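Local atomic coordinates of putative sugar ABC transporter, substrate-binding protein (Clostridium phytofermentans, PDB entry 4WZZ), a protein that binds L-rhamnose and probably hands it, as an extracellular solute-binding protein, to a sugar ABC transporter for uptake. Residues A[61-66]-A[93-98]; A[141-146]-A[190-195]; A[146-151]-A[344-349]; A[152-157]-A[348-353]; A[162-167]-A[198-203]. All blocks are in the same frame, centred on the assembly; numbering follows the deposited sequence.

Interaction 1: residues A[61-66]-A[93-98]; sequences VKSAGN and KSATAE. With RAM (alpha-L-rhamnopyranose), chain B.
Ser63 and Ala95 bring their CA atoms to within 4.9 Å where two loops pass in roughly opposing senses, the end-to-end directions of residues 62-64 and 93-95 lying 143° apart. No hydrogen bond spans the two segments; the touch is one of van der Waals surfaces. Ser63 turns its CB onto the backbone of the other loop, 3.8 Å from Ala95 N, and the methylene carbon Ser63 CB and the methyl carbon Ala95 CB lie 3.9 Å apart. Beside them Lys62 O comes to 3.7 Å from Ala95 CA. Ala95 forms the centre of an inverse gamma turn, which bends the chain just before Thr96 caps the helix 97-110. A shared partner ties the loops together: Asn120 ND2 is hydrogen-bonded both to Lys62 O and to Thr96 O. On the sugar side, Lys62 sends an extended chain away from segment 93-98, with CG anti to the carbonyl carbon (chi1 -80°). Its NZ donates to O2 of rhamnose at 2.9 Å and more weakly to O3 at 3.0 Å, while also hydrogen-bonding Asn192. Asn66 divides its amide between two tasks. ND2 gives rhamnose O1 a nearly straight bond of 3.0 Å (167°), and OD1 takes the backbone N of Tyr68, capping helix 67-82 and so fixing which way round the amide lies. A ligand-binding loop that follows a parallel strand and leads into the next helix's N-terminus is characteristic of the type I periplasmic binding protein fold.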
# COMPACT_ATOMS: atom_id res chain seq x y z
N VAL A 61 -5.74 -0.09 10.31
CA VAL A 61 -4.64 -0.22 9.36
C VAL A 61 -4.12 -1.66 9.39
O VAL A 61 -4.63 -2.48 10.13
CB VAL A 61 -3.51 0.79 9.67
CG1 VAL A 61 -4.02 2.20 9.55
CG2 VAL A 61 -2.94 0.57 11.05
N LYS A 62 -3.12 -1.99 8.58
CA LYS A 62 -2.62 -3.36 8.55
C LYS A 62 -1.98 -3.74 9.89
O LYS A 62 -2.17 -4.83 10.39
CB LYS A 62 -1.56 -3.52 7.48
CG LYS A 62 -2.01 -3.70 6.06
CD LYS A 62 -0.80 -4.20 5.23
CE LYS A 62 -1.16 -4.46 3.81
NZ LYS A 62 0.05 -4.86 3.03
N SER A 63 -1.16 -2.85 10.44
CA SER A 63 -0.35 -3.21 11.59
C SER A 63 0.33 -2.05 12.28
O SER A 63 0.54 -0.99 11.69
CB SER A 63 0.73 -4.22 11.18
OG SER A 63 1.62 -3.66 10.22
N ALA A 64 0.68 -2.29 13.54
CA ALA A 64 1.53 -1.38 14.32
C ALA A 64 2.96 -1.39 13.80
O ALA A 64 3.37 -2.32 13.12
CB ALA A 64 1.53 -1.82 15.77
N GLY A 65 3.71 -0.35 14.16
CA GLY A 65 5.14 -0.36 13.97
C GLY A 65 5.52 -0.05 12.53
O GLY A 65 6.61 -0.39 12.11
N ASN A 66 4.61 0.58 11.79
CA ASN A 66 4.85 0.90 10.38
C ASN A 66 4.50 2.35 10.09
O ASN A 66 3.33 2.74 10.10
CB ASN A 66 4.00 -0.02 9.48
CG ASN A 66 4.22 0.24 8.01
OD1 ASN A 66 4.86 1.22 7.64
ND2 ASN A 66 3.68 -0.63 7.17
N LYS A 93 -1.65 -5.75 16.25
CA LYS A 93 -0.34 -6.08 16.80
C LYS A 93 0.62 -6.59 15.73
O LYS A 93 1.81 -6.25 15.73
CB LYS A 93 -0.47 -7.13 17.92
CG LYS A 93 0.86 -7.39 18.63
CD LYS A 93 1.16 -8.88 18.73
CE LYS A 93 0.15 -9.62 19.59
NZ LYS A 93 0.37 -9.41 21.05
N SER A 94 0.10 -7.42 14.84
CA SER A 94 0.87 -7.91 13.71
C SER A 94 0.01 -7.86 12.45
O SER A 94 -1.22 -7.73 12.53
CB SER A 94 1.42 -9.31 13.97
OG SER A 94 0.41 -10.29 13.85
N ALA A 95 0.64 -7.97 11.29
CA ALA A 95 -0.06 -7.84 10.02
C ALA A 95 -0.76 -9.11 9.60
O ALA A 95 -0.56 -9.60 8.48
CB ALA A 95 0.91 -7.38 8.93
N THR A 96 -1.59 -9.63 10.49
CA THR A 96 -2.32 -10.87 10.27
C THR A 96 -3.82 -10.67 10.32
O THR A 96 -4.32 -9.69 10.88
CB THR A 96 -1.99 -11.90 11.35
OG1 THR A 96 -2.47 -11.43 12.62
CG2 THR A 96 -0.49 -12.15 11.40
N ALA A 97 -4.55 -11.60 9.72
CA ALA A 97 -6.00 -11.60 9.77
C ALA A 97 -6.51 -11.71 11.21
O ALA A 97 -7.40 -10.96 11.62
CB ALA A 97 -6.54 -12.74 8.94
N GLU A 98 -5.93 -12.62 11.98
CA GLU A 98 -6.35 -12.83 13.37
C GLU A 98 -6.32 -11.54 14.19
O GLU A 98 -7.29 -11.23 14.88
CB GLU A 98 -5.46 -13.88 14.03
CG GLU A 98 -5.79 -14.12 15.50
CD GLU A 98 -4.96 -15.24 16.12
OE1 GLU A 98 -4.05 -15.77 15.45
OE2 GLU A 98 -5.22 -15.57 17.31
C1 RAM B . 3.62 -1.18 3.58
C2 RAM B . 2.23 -1.78 3.70
C3 RAM B . 1.21 -1.06 2.82
C4 RAM B . 1.74 -0.88 1.40
C5 RAM B . 3.13 -0.24 1.43
C6 RAM B . 3.74 -0.15 0.04
O1 RAM B . 3.64 0.06 4.20
O2 RAM B . 2.35 -3.12 3.35
O3 RAM B . 0.01 -1.83 2.86
O4 RAM B . 0.85 -0.08 0.65
O5 RAM B . 4.01 -0.99 2.23

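Interaction 2: residues A[141-146]-A[190-195]; sequences SLDSAT and ATNQNA. With RAM (alpha-L-rhamnopyranose), chain B.
Ser144 and Asn192 face each other across the cleft of a type I periplasmic binding protein fold: the loop leaves strand 138-142 of one sheet, and the first turn of helix 191-203 follows a strand of the other. Ser144 turns its side chain toward that turn, where OG accepts from Asn192 N at 3.2 Å with an N-H...O angle of 151°; the same oxygen is also hydrogen-bonded to Ala119 O, so it is gripped from two partners. Alongside, Thr191 brings OG1 to the oxygen end of the Ala145 carbonyl: OG1 donates to Ala145 O at 2.7 Å, the donor tilted a little from the carbonyl plane, and CG2 rests 4.1 Å from Ala145 CB. Asn192 stands with CG between its backbone N and carbonyl carbon (chi1 54°), which folds the amide back past Ser144 CB, 3.6 Å from Asn192 CG. Its two ends then diverge: besides Lys62, OD1 accepts the next backbone N, of Gln193, from above the amide plane, while ND2 reaches rhamnose O3 at 2.9 Å. That same O3 gives its proton to Asp143 OD2 over a short 2.6 Å, so a residue from each segment holds one sugar hydroxyl. The other carboxylate oxygen, Asp143 OD1, receives rhamnose O4 at 2.8 Å and is further bonded by Tyr68 and Gln157, which should hold the carboxylate's rotation. Bonding of both segments to one sugar is consistent with a closed, liganded cleft. Gln193, bent at chi2, completes this side: its NE2 donates to rhamnose O2 at 3.0 Å and 170°.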
# COMPACT_ATOMS: atom_id res chain seq x y z
N SER A 141 -12.80 -0.11 2.24
CA SER A 141 -11.46 -0.65 2.34
C SER A 141 -10.51 0.34 1.69
O SER A 141 -10.91 1.06 0.78
CB SER A 141 -11.44 -2.03 1.67
OG SER A 141 -10.18 -2.64 1.72
N LEU A 142 -9.26 0.39 2.17
CA LEU A 142 -8.21 1.22 1.58
C LEU A 142 -6.88 0.48 1.65
O LEU A 142 -6.70 -0.39 2.50
CB LEU A 142 -8.08 2.59 2.25
CG LEU A 142 -7.34 2.69 3.60
CD1 LEU A 142 -7.11 4.13 4.00
CD2 LEU A 142 -8.12 1.96 4.68
N ASP A 143 -5.96 0.86 0.77
CA ASP A 143 -4.55 0.42 0.80
C ASP A 143 -4.41 -1.03 0.37
O ASP A 143 -3.63 -1.35 -0.55
CB ASP A 143 -3.95 0.64 2.19
CG ASP A 143 -2.49 0.25 2.28
OD1 ASP A 143 -1.71 0.63 1.39
OD2 ASP A 143 -2.15 -0.42 3.27
N SER A 144 -5.13 -1.91 1.04
CA SER A 144 -5.12 -3.34 0.75
C SER A 144 -6.56 -3.84 0.83
O SER A 144 -7.22 -3.71 1.87
CB SER A 144 -4.20 -4.06 1.74
OG SER A 144 -4.17 -5.46 1.51
N ALA A 145 -7.05 -4.40 -0.27
CA ALA A 145 -8.49 -4.64 -0.39
C ALA A 145 -8.98 -5.87 0.37
O ALA A 145 -8.35 -6.94 0.33
CB ALA A 145 -8.87 -4.77 -1.87
N THR A 146 -10.13 -5.73 1.03
CA THR A 146 -10.92 -6.89 1.41
C THR A 146 -11.59 -7.34 0.13
O THR A 146 -11.60 -6.61 -0.86
CB THR A 146 -12.06 -6.54 2.37
OG1 THR A 146 -12.91 -5.57 1.74
CG2 THR A 146 -11.52 -5.98 3.66
N ALA A 190 -1.28 -10.58 2.20
CA ALA A 190 -1.65 -9.19 1.98
C ALA A 190 -2.17 -9.00 0.57
O ALA A 190 -1.50 -9.29 -0.42
CB ALA A 190 -0.45 -8.28 2.20
N THR A 191 -3.39 -8.52 0.47
CA THR A 191 -4.03 -8.36 -0.82
C THR A 191 -3.25 -7.47 -1.75
O THR A 191 -3.11 -7.80 -2.93
CB THR A 191 -5.46 -7.78 -0.64
OG1 THR A 191 -6.09 -8.48 0.42
CG2 THR A 191 -6.24 -7.89 -1.94
N ASN A 192 -2.77 -6.33 -1.25
CA ASN A 192 -2.10 -5.40 -2.15
C ASN A 192 -0.79 -5.95 -2.71
O ASN A 192 -0.59 -5.94 -3.93
CB ASN A 192 -1.92 -3.98 -1.56
CG ASN A 192 -1.23 -3.95 -0.21
OD1 ASN A 192 -0.95 -4.97 0.41
ND2 ASN A 192 -0.98 -2.72 0.27
N GLN A 193 0.11 -6.43 -1.86
CA GLN A 193 1.34 -6.99 -2.42
C GLN A 193 1.02 -8.13 -3.36
O GLN A 193 1.63 -8.27 -4.40
CB GLN A 193 2.32 -7.46 -1.35
CG GLN A 193 3.17 -6.33 -0.78
CD GLN A 193 2.54 -5.62 0.40
OE1 GLN A 193 1.65 -6.14 1.06
NE2 GLN A 193 3.08 -4.45 0.72
N ASN A 194 0.07 -8.98 -2.99
CA ASN A 194 -0.23 -10.09 -3.87
C ASN A 194 -0.74 -9.62 -5.24
O ASN A 194 -0.41 -10.23 -6.28
CB ASN A 194 -1.22 -11.04 -3.20
CG ASN A 194 -0.57 -11.88 -2.11
OD1 ASN A 194 0.67 -11.96 -2.01
ND2 ASN A 194 -1.39 -12.50 -1.28
N ALA A 195 -1.53 -8.54 -5.26
CA ALA A 195 -2.02 -7.98 -6.51
C ALA A 195 -0.89 -7.37 -7.34
O ALA A 195 -0.84 -7.54 -8.58
CB ALA A 195 -3.12 -6.95 -6.25
C1 RAM B . 3.62 -1.18 3.58
C2 RAM B . 2.23 -1.78 3.70
C3 RAM B . 1.21 -1.06 2.82
C4 RAM B . 1.74 -0.88 1.40
C5 RAM B . 3.13 -0.24 1.43
C6 RAM B . 3.74 -0.15 0.04
O1 RAM B . 3.64 0.06 4.20
O2 RAM B . 2.35 -3.12 3.35
O3 RAM B . 0.01 -1.83 2.86
O4 RAM B . 0.85 -0.08 0.65
O5 RAM B . 4.01 -0.99 2.23

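Interaction 3: residues A[146-151]-A[344-349]; sequences TNANSR and AADGGT
A bidentate salt bridge between Arg151 and Asp346 joins the two loops that lead into the neighbouring strands 154-156 and 349-352. The guanidinium meets the carboxylate end-on: NH1 donates to Asp346 OD2 at 2.8 Å with an N-H...O angle of 162°, and NH2 donates to Asp346 OD1 at 3.0 Å. Both acceptors lie near the guanidinium plane, but the carboxylate is twisted, its own plane 40° from that of the guanidinium. OD1 is used through its syn lone pair, whereas OD2 is met on the syn side but well out of the carboxylate plane. Two backbone carbonyls complete the edge of the guanidinium. NH1 also reaches Thr146 O in its own loop at 2.8 Å, and NH2 donates to Thr349 O at 2.9 Å, approaching from above that carbonyl's plane. Four bonds, and a weak fifth from NE to a water shared with Thr349 N, should fix the rotation of the guanidinium in a buried position. Asp346 is itself set by its turn: OD1 accepts Gly348 N at 2.9 Å on its anti side, so one oxygen serves both the arginine and the backbone. Next to the charged pair Ala148 packs its CB against Gly348, 3.5 Å from Gly348 N, and a second water joins Ala148 N to Asp346 O. With CG of Arg151 between backbone N and carbonyl carbon (chi1 75°), its extended chain runs from one loop to the other. The receiving loop, a type I beta turn at 344-347 overlapped by the Asx turn of Asp346, is the connecting loop of a beta hairpin formed by strands 338-343 and 349-352.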
# COMPACT_ATOMS: atom_id res chain seq x y z
N THR A 146 -10.13 -5.73 1.03
CA THR A 146 -10.92 -6.89 1.41
C THR A 146 -11.59 -7.34 0.13
O THR A 146 -11.60 -6.61 -0.86
CB THR A 146 -12.06 -6.54 2.37
OG1 THR A 146 -12.91 -5.57 1.74
CG2 THR A 146 -11.52 -5.98 3.66
N ASN A 147 -12.18 -8.52 0.14
CA ASN A 147 -12.85 -8.97 -1.07
C ASN A 147 -14.10 -8.12 -1.40
O ASN A 147 -14.47 -7.24 -0.63
CB ASN A 147 -13.13 -10.47 -1.03
CG ASN A 147 -14.16 -10.87 -0.01
OD1 ASN A 147 -15.10 -10.14 0.30
ND2 ASN A 147 -13.99 -12.07 0.52
N ALA A 148 -14.72 -8.36 -2.55
CA ALA A 148 -15.82 -7.50 -3.01
C ALA A 148 -17.08 -7.63 -2.16
O ALA A 148 -17.89 -6.69 -2.10
CB ALA A 148 -16.16 -7.81 -4.45
N ASN A 149 -17.25 -8.78 -1.53
CA ASN A 149 -18.41 -9.05 -0.68
C ASN A 149 -18.28 -8.47 0.71
O ASN A 149 -19.23 -8.50 1.50
CB ASN A 149 -18.61 -10.56 -0.54
CG ASN A 149 -19.19 -11.18 -1.79
OD1 ASN A 149 -19.77 -10.49 -2.63
ND2 ASN A 149 -19.03 -12.49 -1.93
N SER A 150 -17.10 -7.95 1.02
CA SER A 150 -16.77 -7.48 2.36
C SER A 150 -16.70 -5.96 2.46
O SER A 150 -16.26 -5.43 3.48
CB SER A 150 -15.43 -8.09 2.79
OG SER A 150 -15.51 -9.50 2.90
N ARG A 151 -17.10 -5.26 1.41
CA ARG A 151 -16.93 -3.80 1.36
C ARG A 151 -17.94 -3.14 0.43
O ARG A 151 -18.54 -3.81 -0.41
CB ARG A 151 -15.52 -3.47 0.84
CG ARG A 151 -15.39 -3.69 -0.66
CD ARG A 151 -14.00 -3.42 -1.17
NE ARG A 151 -13.96 -3.27 -2.63
CZ ARG A 151 -13.33 -4.10 -3.47
NH1 ARG A 151 -12.72 -5.20 -3.05
NH2 ARG A 151 -13.33 -3.83 -4.77
N ALA A 344 -13.76 -2.81 -10.42
CA ALA A 344 -12.43 -3.30 -10.06
C ALA A 344 -12.26 -4.72 -10.52
O ALA A 344 -13.25 -5.46 -10.66
CB ALA A 344 -12.25 -3.21 -8.53
N ALA A 345 -11.00 -5.11 -10.75
CA ALA A 345 -10.68 -6.44 -11.28
C ALA A 345 -11.15 -7.55 -10.35
O ALA A 345 -11.50 -8.63 -10.81
CB ALA A 345 -9.16 -6.58 -11.59
N ASP A 346 -11.18 -7.29 -9.04
CA ASP A 346 -11.65 -8.31 -8.10
C ASP A 346 -13.18 -8.45 -8.07
O ASP A 346 -13.70 -9.19 -7.24
CB ASP A 346 -11.13 -8.10 -6.67
CG ASP A 346 -11.61 -6.81 -6.03
OD1 ASP A 346 -12.55 -6.17 -6.56
OD2 ASP A 346 -11.04 -6.45 -4.97
N GLY A 347 -13.88 -7.75 -8.94
CA GLY A 347 -15.33 -7.88 -9.03
C GLY A 347 -16.08 -6.86 -8.20
O GLY A 347 -17.31 -6.74 -8.28
N GLY A 348 -15.34 -6.12 -7.38
CA GLY A 348 -15.92 -5.04 -6.62
C GLY A 348 -15.81 -3.74 -7.37
O GLY A 348 -15.80 -3.69 -8.61
N THR A 349 -15.75 -2.65 -6.60
CA THR A 349 -15.58 -1.34 -7.16
C THR A 349 -14.42 -0.70 -6.43
O THR A 349 -14.05 -1.13 -5.34
CB THR A 349 -16.81 -0.46 -6.97
OG1 THR A 349 -17.09 -0.29 -5.58
CG2 THR A 349 -18.03 -1.07 -7.66
O HOH W 1 -13.47 -9.99 -4.52
O HOH W 2 -16.50 -2.42 -3.86

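Interaction 4: residues A[152-157]-A[348-353]; sequences KVFVNQ and GTEIIL
Asn156 and Glu350 supply the polar side-chain link between two adjacent strands: ND2 donates to Glu350 OE1 at 2.9 Å (162°); OE1 lies close to the amide plane of Asn156 but is met on the syn side, out of its own carboxylate plane. The carboxylate oxygen also comes to the rim of the Phe154 ring, in its plane, OE1 lying 4.0 Å from Phe154 CD2. Glu350 reaches both partners because CG sits between its backbone N and carbonyl carbon (chi1 76°), leaving the chain extended over the neighbouring strand. Val155 and Ile351 share the other face, and Val153 CG2 touches Ile351 CD1 at 3.9 Å. Beneath the side chains a regular set of backbone bonds alternates between strands. Phe154 N meets Thr349 O at 3.1 Å, and Ile351 N meets Phe154 O at 2.8 Å. Asn156 N donates to Ile351 O at 2.8 Å, and Leu353 N to Asn156 O at 2.7 Å, all but the first nearly linear at the carbonyl. Further out, helix 299-315 lies over the Val155 and Ile351 face through Leu305, strand 138-142 flanks 154-156, and strand 338-343 flanks 349-352. Gln157, next in the chain after Asn156, touches the sugar. Parallel pairing, Phe154 with Glu350 to Asn156 with Ile352, with local strand directions 32° apart, is characteristic of the twisted sheet of a periplasmic binding protein lobe, here joining a late strand of the chain to an early one.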
# COMPACT_ATOMS: atom_id res chain seq x y z
N LYS A 152 -18.11 -1.83 0.56
CA LYS A 152 -18.92 -1.09 -0.39
C LYS A 152 -18.03 -0.51 -1.49
O LYS A 152 -18.50 -0.30 -2.62
CB LYS A 152 -19.74 -0.01 0.32
CG LYS A 152 -20.89 -0.60 1.11
CD LYS A 152 -21.73 0.49 1.72
CE LYS A 152 -23.10 -0.01 2.11
NZ LYS A 152 -23.76 0.95 3.04
N VAL A 153 -16.75 -0.28 -1.19
CA VAL A 153 -15.82 0.27 -2.16
C VAL A 153 -14.39 0.13 -1.65
O VAL A 153 -14.19 0.05 -0.44
CB VAL A 153 -16.12 1.75 -2.46
CG1 VAL A 153 -15.84 2.64 -1.23
CG2 VAL A 153 -15.36 2.22 -3.71
N PHE A 154 -13.43 0.09 -2.57
CA PHE A 154 -12.00 0.06 -2.23
C PHE A 154 -11.34 1.35 -2.68
O PHE A 154 -11.59 1.83 -3.79
CB PHE A 154 -11.31 -1.13 -2.92
CG PHE A 154 -9.83 -1.21 -2.64
CD1 PHE A 154 -9.37 -1.29 -1.35
CD2 PHE A 154 -8.90 -1.24 -3.68
CE1 PHE A 154 -8.03 -1.38 -1.06
CE2 PHE A 154 -7.55 -1.32 -3.40
CZ PHE A 154 -7.12 -1.39 -2.08
N VAL A 155 -10.53 1.92 -1.81
CA VAL A 155 -9.79 3.13 -2.15
C VAL A 155 -8.37 2.71 -2.40
O VAL A 155 -7.65 2.32 -1.47
CB VAL A 155 -9.87 4.21 -1.06
CG1 VAL A 155 -9.12 5.46 -1.51
CG2 VAL A 155 -11.31 4.55 -0.77
N ASN A 156 -7.98 2.77 -3.67
CA ASN A 156 -6.68 2.25 -4.15
C ASN A 156 -5.72 3.40 -4.40
O ASN A 156 -6.08 4.41 -5.04
CB ASN A 156 -6.91 1.47 -5.47
CG ASN A 156 -5.84 0.44 -5.75
OD1 ASN A 156 -4.77 0.45 -5.14
ND2 ASN A 156 -6.11 -0.45 -6.71
N GLN A 157 -4.50 3.29 -3.86
CA GLN A 157 -3.46 4.31 -3.98
C GLN A 157 -3.07 4.61 -5.42
O GLN A 157 -2.71 5.72 -5.76
CB GLN A 157 -2.22 3.88 -3.20
CG GLN A 157 -1.84 2.40 -3.37
CD GLN A 157 -2.36 1.53 -2.26
OE1 GLN A 157 -3.57 1.40 -2.09
NE2 GLN A 157 -1.47 0.96 -1.48
N GLY A 348 -15.34 -6.12 -7.38
CA GLY A 348 -15.92 -5.04 -6.62
C GLY A 348 -15.81 -3.74 -7.37
O GLY A 348 -15.80 -3.69 -8.61
N THR A 349 -15.75 -2.65 -6.60
CA THR A 349 -15.58 -1.34 -7.16
C THR A 349 -14.42 -0.70 -6.43
O THR A 349 -14.05 -1.13 -5.34
CB THR A 349 -16.81 -0.46 -6.97
OG1 THR A 349 -17.09 -0.29 -5.58
CG2 THR A 349 -18.03 -1.07 -7.66
N GLU A 350 -13.87 0.35 -7.03
CA GLU A 350 -12.75 1.04 -6.44
C GLU A 350 -12.71 2.50 -6.90
O GLU A 350 -13.33 2.90 -7.90
CB GLU A 350 -11.45 0.31 -6.77
CG GLU A 350 -10.96 0.50 -8.19
CD GLU A 350 -9.70 -0.28 -8.51
OE1 GLU A 350 -8.91 -0.63 -7.60
OE2 GLU A 350 -9.50 -0.55 -9.71
N ILE A 351 -12.02 3.29 -6.10
CA ILE A 351 -11.68 4.67 -6.39
C ILE A 351 -10.16 4.70 -6.41
O ILE A 351 -9.54 4.25 -5.46
CB ILE A 351 -12.19 5.58 -5.26
CG1 ILE A 351 -13.73 5.55 -5.20
CG2 ILE A 351 -11.71 7.01 -5.43
CD1 ILE A 351 -14.28 5.95 -3.86
N ILE A 352 -9.57 5.25 -7.47
CA ILE A 352 -8.13 5.27 -7.60
C ILE A 352 -7.61 6.66 -7.29
O ILE A 352 -7.96 7.63 -7.97
CB ILE A 352 -7.68 4.84 -9.01
CG1 ILE A 352 -8.12 3.39 -9.29
CG2 ILE A 352 -6.16 4.98 -9.13
CD1 ILE A 352 -7.80 2.90 -10.69
N LEU A 353 -6.76 6.76 -6.26
CA LEU A 353 -6.24 8.02 -5.75
C LEU A 353 -5.53 8.83 -6.81
O LEU A 353 -5.78 10.02 -6.95
CB LEU A 353 -5.28 7.77 -4.58
CG LEU A 353 -4.47 8.94 -4.02
CD1 LEU A 353 -5.36 9.96 -3.29
CD2 LEU A 353 -3.42 8.42 -3.05
O HOH W 2 -16.50 -2.42 -3.86

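Interaction 5: residues A[162-167]-A[198-203]; sequences QIAQAL and DGMKTV
Met200, a selenomethionine in this crystal, runs along the seam between helices 160-174 and 191-203, whose local axes approach to 8.2 Å and cross at 57°. From its CB, the side chain passes Ala164: Met200 CG lies 4.0 Å from Ala164 CB and 3.9 Å from Ala164 CA. SE then turns to Leu167, lying 4.0 Å from Leu167 CB, and the bend at chi3 (-98°) swings CE alongside the leucine, 4.2 Å from Leu167 CD1. From the other helix Ala164 CB presses on the backbone of Gly199 and Met200, 3.4 Å from Gly199 C. Farther along, Val203 meets Ala164 with CG2 and Gln165 with CG1, the latter 3.6 Å from Gln165 OE1; Gln165 crosses it at about a right angle while its NE2 is hydrogen-bonded to Asp169. Cys245 of strand 243-246 touches both Met200 and Leu167, so the seam lies over that sheet. With no hydrogen bond between the two helices here, the association rests on small residues, alanine and glycine, allowing close approach, and on apolar side chains packed beside them.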
# COMPACT_ATOMS: atom_id res chain seq x y z
N GLN A 162 -0.46 -0.02 -12.91
CA GLN A 162 0.51 1.05 -12.97
C GLN A 162 1.71 0.78 -12.06
O GLN A 162 2.85 1.04 -12.41
CB GLN A 162 -0.17 2.36 -12.57
CG GLN A 162 -1.27 2.79 -13.52
CD GLN A 162 -1.88 4.10 -13.08
OE1 GLN A 162 -2.32 4.24 -11.93
NE2 GLN A 162 -1.88 5.07 -13.96
N ILE A 163 1.43 0.24 -10.88
CA ILE A 163 2.50 -0.09 -9.93
C ILE A 163 3.33 -1.24 -10.50
O ILE A 163 4.54 -1.19 -10.50
CB ILE A 163 1.92 -0.48 -8.59
CG1 ILE A 163 1.29 0.74 -7.91
CG2 ILE A 163 2.98 -1.14 -7.70
CD1 ILE A 163 2.31 1.78 -7.46
N ALA A 164 2.67 -2.28 -11.01
CA ALA A 164 3.40 -3.41 -11.57
C ALA A 164 4.30 -3.02 -12.74
O ALA A 164 5.45 -3.49 -12.87
CB ALA A 164 2.43 -4.50 -11.99
N GLN A 165 3.77 -2.18 -13.61
CA GLN A 165 4.49 -1.76 -14.79
C GLN A 165 5.68 -0.88 -14.41
O GLN A 165 6.79 -1.06 -14.93
CB GLN A 165 3.50 -1.07 -15.73
CG GLN A 165 4.07 -0.61 -17.02
CD GLN A 165 4.40 -1.76 -17.93
OE1 GLN A 165 3.52 -2.56 -18.29
NE2 GLN A 165 5.67 -1.87 -18.31
N ALA A 166 5.48 0.04 -13.47
CA ALA A 166 6.58 0.89 -13.01
C ALA A 166 7.70 0.03 -12.45
O ALA A 166 8.88 0.23 -12.74
CB ALA A 166 6.09 1.87 -11.93
N LEU A 167 7.34 -0.94 -11.61
CA LEU A 167 8.34 -1.79 -11.01
C LEU A 167 9.07 -2.66 -12.02
O LEU A 167 10.28 -2.79 -11.95
CB LEU A 167 7.71 -2.62 -9.88
CG LEU A 167 7.27 -1.78 -8.66
CD1 LEU A 167 6.59 -2.65 -7.63
CD2 LEU A 167 8.43 -1.02 -8.05
N ASP A 198 1.20 -10.30 -8.65
CA ASP A 198 0.51 -10.92 -9.78
C ASP A 198 0.60 -10.03 -11.01
O ASP A 198 0.80 -10.52 -12.13
CB ASP A 198 -0.94 -11.19 -9.44
CG ASP A 198 -1.11 -12.40 -8.52
OD1 ASP A 198 -0.16 -13.22 -8.41
OD2 ASP A 198 -2.18 -12.52 -7.91
N GLY A 199 0.45 -8.73 -10.80
CA GLY A 199 0.59 -7.77 -11.87
C GLY A 199 1.97 -7.84 -12.51
O GLY A 199 2.10 -7.80 -13.74
N MSE A 200 3.01 -7.92 -11.68
CA MSE A 200 4.38 -7.96 -12.20
C MSE A 200 4.56 -9.22 -13.03
O MSE A 200 5.20 -9.21 -14.07
CB MSE A 200 5.39 -7.90 -11.05
CG MSE A 200 5.50 -6.54 -10.48
SE MSE A 200 7.01 -6.52 -9.19
CE MSE A 200 5.99 -6.76 -7.56
N LYS A 201 3.99 -10.32 -12.55
CA LYS A 201 4.18 -11.59 -13.25
C LYS A 201 3.48 -11.56 -14.59
O LYS A 201 3.96 -12.15 -15.55
CB LYS A 201 3.75 -12.75 -12.37
CG LYS A 201 4.73 -12.96 -11.19
CD LYS A 201 4.42 -14.18 -10.37
CE LYS A 201 3.02 -14.12 -9.82
NZ LYS A 201 2.79 -15.18 -8.81
N THR A 202 2.34 -10.87 -14.67
CA THR A 202 1.69 -10.68 -15.97
C THR A 202 2.52 -9.77 -16.89
O THR A 202 2.75 -10.10 -18.05
CB THR A 202 0.26 -10.15 -15.76
OG1 THR A 202 -0.51 -11.14 -15.07
CG2 THR A 202 -0.44 -9.82 -17.09
N VAL A 203 2.95 -8.62 -16.38
CA VAL A 203 3.72 -7.67 -17.16
C VAL A 203 5.00 -8.32 -17.70
O VAL A 203 5.38 -8.12 -18.85
CB VAL A 203 4.06 -6.44 -16.30
CG1 VAL A 203 5.07 -5.53 -17.00
CG2 VAL A 203 2.81 -5.68 -15.96

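Interactions 1 and 2 both hold rhamnose, their centres 13 Å apart, and touch through Lys62. Interaction 2 adjoins interaction 4, 10 Å centre to centre, because strands 138-142 and 154-156 are neighbours in the mixed eight-stranded sheet. Interaction 3 lies 9 Å from interaction 4, again between centres, at the start of the same strand pair, sharing Gly348, Thr349 and a water. Interaction 5, its centre about 25 Å from that of interaction 1, lies across the chain's centre. Along the chain, interaction 1 closes first, and interaction 5 is nested within the loops closed by interactions 3 and 4. Interaction 2 thus links the sugar site to the first lobe's strand pairing and, through helix 191-203, to the second lobe.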